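Local coordinates for protein aspartokinase (PDB 3L76) that probably transfers phosphate from ATP to the beta-carboxyl group of aspartate, and binds lysine and threonine at its ACT domains, at residues A[432-444]-A[531-543]. Numbering follows the deposited sequence.
With LYS (lysine), chain E.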
# COMPACT_ATOMS: atom_id res chain seq x y z
N LEU A 432 44.27 -13.54 14.01
CA LEU A 432 43.11 -12.79 14.51
C LEU A 432 43.51 -11.84 15.64
O LEU A 432 44.12 -12.27 16.62
CB LEU A 432 42.02 -13.76 14.99
CG LEU A 432 40.58 -13.56 14.49
CD1 LEU A 432 39.96 -12.29 15.05
CD2 LEU A 432 40.52 -13.56 12.97
N PRO A 433 43.15 -10.55 15.53
CA PRO A 433 43.60 -9.58 16.54
C PRO A 433 42.88 -9.78 17.88
O PRO A 433 41.76 -10.28 17.90
CB PRO A 433 43.19 -8.22 15.95
CG PRO A 433 42.72 -8.49 14.55
CD PRO A 433 42.27 -9.91 14.53
N ALA A 434 43.52 -9.37 18.97
CA ALA A 434 42.92 -9.51 20.29
C ALA A 434 41.65 -8.67 20.44
O ALA A 434 40.63 -9.16 20.92
CB ALA A 434 43.93 -9.15 21.37
N VAL A 435 41.72 -7.40 20.02
CA VAL A 435 40.59 -6.49 20.10
C VAL A 435 40.26 -5.91 18.72
O VAL A 435 41.15 -5.49 17.99
CB VAL A 435 40.89 -5.34 21.09
CG1 VAL A 435 39.94 -4.16 20.87
CG2 VAL A 435 40.81 -5.85 22.52
N ARG A 436 38.98 -5.88 18.36
CA ARG A 436 38.57 -5.33 17.07
C ARG A 436 37.95 -3.93 17.19
O ARG A 436 38.16 -3.08 16.34
CB ARG A 436 37.59 -6.27 16.37
CG ARG A 436 37.18 -5.82 14.98
CD ARG A 436 37.27 -6.98 14.01
NE ARG A 436 38.56 -7.04 13.32
CZ ARG A 436 39.02 -8.11 12.68
NH1 ARG A 436 38.32 -9.23 12.66
NH2 ARG A 436 40.20 -8.06 12.08
N GLY A 437 37.17 -3.71 18.24
CA GLY A 437 36.57 -2.41 18.49
C GLY A 437 36.19 -2.24 19.94
O GLY A 437 36.16 -3.20 20.70
N VAL A 438 35.89 -1.01 20.34
CA VAL A 438 35.55 -0.72 21.72
C VAL A 438 34.33 0.19 21.75
O VAL A 438 34.06 0.88 20.79
CB VAL A 438 36.72 -0.05 22.48
CG1 VAL A 438 37.92 -0.97 22.52
CG2 VAL A 438 37.09 1.26 21.83
N ALA A 439 33.61 0.18 22.86
CA ALA A 439 32.37 0.94 22.93
C ALA A 439 32.03 1.40 24.35
O ALA A 439 32.55 0.89 25.34
CB ALA A 439 31.23 0.13 22.35
N LEU A 440 31.14 2.38 24.43
CA LEU A 440 30.79 3.03 25.66
C LEU A 440 29.29 3.20 25.81
O LEU A 440 28.65 3.72 24.91
CB LEU A 440 31.44 4.41 25.72
CG LEU A 440 31.23 5.14 27.07
CD1 LEU A 440 32.07 4.50 28.18
CD2 LEU A 440 31.53 6.61 26.96
N ASP A 441 28.73 2.79 26.93
CA ASP A 441 27.33 3.11 27.20
C ASP A 441 27.19 3.91 28.51
O ASP A 441 27.56 3.43 29.59
CB ASP A 441 26.46 1.86 27.20
CG ASP A 441 24.99 2.18 27.36
OD1 ASP A 441 24.66 3.29 27.82
OD2 ASP A 441 24.16 1.32 27.02
N GLN A 442 26.66 5.13 28.40
CA GLN A 442 26.50 6.00 29.56
C GLN A 442 25.05 6.39 29.84
O GLN A 442 24.79 7.34 30.57
CB GLN A 442 27.41 7.22 29.44
CG GLN A 442 27.56 7.74 28.04
CD GLN A 442 28.44 8.98 27.93
OE1 GLN A 442 28.61 9.73 28.89
NE2 GLN A 442 29.01 9.19 26.75
N ASP A 443 24.10 5.65 29.29
CA ASP A 443 22.68 5.91 29.48
C ASP A 443 22.07 4.95 30.48
O ASP A 443 20.84 4.86 30.60
CB ASP A 443 21.93 5.79 28.16
CG ASP A 443 22.16 6.97 27.25
OD1 ASP A 443 23.32 7.25 26.90
OD2 ASP A 443 21.16 7.63 26.87
N GLN A 444 22.91 4.22 31.20
CA GLN A 444 22.44 3.14 32.04
C GLN A 444 22.52 3.46 33.52
O GLN A 444 23.30 4.32 33.93
CB GLN A 444 23.25 1.89 31.76
CG GLN A 444 22.40 0.66 31.53
CD GLN A 444 21.90 0.54 30.10
OE1 GLN A 444 22.18 -0.42 29.40
NE2 GLN A 444 21.15 1.54 29.67
N SER A 531 33.43 -1.26 26.94
CA SER A 531 33.55 -2.63 26.45
C SER A 531 34.60 -2.74 25.36
O SER A 531 34.72 -1.86 24.50
CB SER A 531 32.20 -3.11 25.90
OG SER A 531 31.18 -3.15 26.87
N ILE A 532 35.34 -3.83 25.37
CA ILE A 532 36.20 -4.17 24.25
C ILE A 532 35.71 -5.50 23.68
O ILE A 532 35.25 -6.36 24.42
CB ILE A 532 37.69 -4.23 24.63
CG1 ILE A 532 37.98 -5.46 25.50
CG2 ILE A 532 38.13 -2.94 25.34
CD1 ILE A 532 39.40 -5.53 25.97
N VAL A 533 35.77 -5.64 22.35
CA VAL A 533 35.31 -6.86 21.70
C VAL A 533 36.35 -7.31 20.69
O VAL A 533 36.96 -6.49 20.02
CB VAL A 533 33.96 -6.66 21.00
CG1 VAL A 533 33.64 -7.86 20.10
CG2 VAL A 533 32.84 -6.46 22.03
N GLY A 534 36.55 -8.61 20.59
CA GLY A 534 37.55 -9.16 19.70
C GLY A 534 37.55 -10.67 19.76
O GLY A 534 37.68 -11.25 20.84
N SER A 535 37.39 -11.29 18.60
CA SER A 535 37.44 -12.74 18.46
C SER A 535 38.83 -13.29 18.77
O SER A 535 38.99 -14.45 19.14
CB SER A 535 37.04 -13.15 17.04
OG SER A 535 35.65 -12.91 16.84
N GLY A 536 39.84 -12.44 18.61
CA GLY A 536 41.20 -12.85 18.86
C GLY A 536 41.57 -13.04 20.32
O GLY A 536 42.64 -13.56 20.62
N MET A 537 40.70 -12.64 21.24
CA MET A 537 41.06 -12.70 22.65
C MET A 537 40.92 -14.12 23.21
O MET A 537 41.38 -14.41 24.31
CB MET A 537 40.29 -11.66 23.48
CG MET A 537 38.86 -12.02 23.84
SD MET A 537 38.10 -10.79 24.94
CE MET A 537 38.36 -9.28 24.05
N ILE A 538 40.31 -15.01 22.43
CA ILE A 538 40.16 -16.40 22.81
C ILE A 538 41.50 -17.16 22.75
O ILE A 538 42.18 -17.17 21.71
CB ILE A 538 39.14 -17.11 21.91
CG1 ILE A 538 37.76 -16.46 22.04
CG2 ILE A 538 39.04 -18.57 22.25
CD1 ILE A 538 36.72 -17.06 21.10
N GLY A 539 41.87 -17.79 23.85
CA GLY A 539 43.15 -18.48 23.91
C GLY A 539 44.31 -17.53 23.73
O GLY A 539 45.32 -17.88 23.13
N HIS A 540 44.17 -16.32 24.26
CA HIS A 540 45.18 -15.27 24.13
C HIS A 540 45.39 -14.56 25.47
O HIS A 540 44.67 -13.63 25.82
CB HIS A 540 44.73 -14.28 23.05
CG HIS A 540 45.79 -13.31 22.63
ND1 HIS A 540 46.02 -12.13 23.30
CD2 HIS A 540 46.68 -13.35 21.61
CE1 HIS A 540 47.01 -11.48 22.71
NE2 HIS A 540 47.43 -12.20 21.69
N PRO A 541 46.36 -15.02 26.26
CA PRO A 541 46.53 -14.45 27.60
C PRO A 541 46.90 -12.97 27.58
O PRO A 541 47.52 -12.51 26.63
CB PRO A 541 47.68 -15.28 28.19
CG PRO A 541 47.63 -16.58 27.45
CD PRO A 541 47.21 -16.21 26.05
N GLY A 542 46.47 -12.24 28.60
CA GLY A 542 46.84 -10.85 28.76
C GLY A 542 45.97 -9.80 28.10
O GLY A 542 46.29 -8.62 28.19
N VAL A 543 44.87 -10.20 27.45
CA VAL A 543 43.98 -9.21 26.85
C VAL A 543 43.21 -8.43 27.93
O VAL A 543 43.22 -7.20 27.97
CB VAL A 543 42.97 -9.82 25.87
CG1 VAL A 543 41.97 -8.77 25.43
CG2 VAL A 543 43.70 -10.40 24.66
N LYS E . 41.19 -14.88 27.26
CA LYS E . 41.56 -13.48 27.43
C LYS E . 42.62 -13.35 28.53
O LYS E . 42.98 -14.33 29.19
CB LYS E . 40.33 -12.61 27.72
CG LYS E . 39.49 -13.05 28.94
CD LYS E . 38.28 -12.12 29.15
CE LYS E . 37.16 -12.39 28.14
NZ LYS E . 36.77 -13.85 28.17
OXT LYS E . 43.15 -12.26 28.78
O HOH W 1 30.21 -0.67 26.41
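The imidazole of H540 meets the methyl of A434 obliquely, CE1 lying 4.1 Å from A434 CB, and V543 CG2 touches the same small methyl, 3.5 Å from A434 CB. The flat carbonyl of V533 takes two donors: R436 N lies in its plane at 2.7 Å, while G437 N, at 3.3 Å, is tilted 17° from it. Both residues thus face V533, a classic beta bulge, after which G437 to A439 pair antiparallel with S531 to V533. Beta-branched V438 and I532 suit this strand pair, their CG1 and CG2 methyls touching on one face. With V435 CG1 anti to the backbone N (chi1 162°), CG2 is set beside that N and meets I532 CD1 at 3.7 Å, the two side chains crossing at about a right angle. G534 suits its place because a beta carbon would point at A434 O and V435 CA. Flexible M537 lays SD 3.7 Å from CE of the bound lysine, while its backbone O accepts from the ligand's N. Cut back to alanine, this position is likely to leave the ligand's aliphatic chain without the sulfur that lies against it. Strand 520-533 runs between strands 437-453 and 567-573, an antiparallel arrangement consistent with the ACT domains here. Helix 577-587 packs on V438 through L581 and A584, whereas helix 199-204 meets V533 through E204 and supplies E201 for a salt bridge to R436.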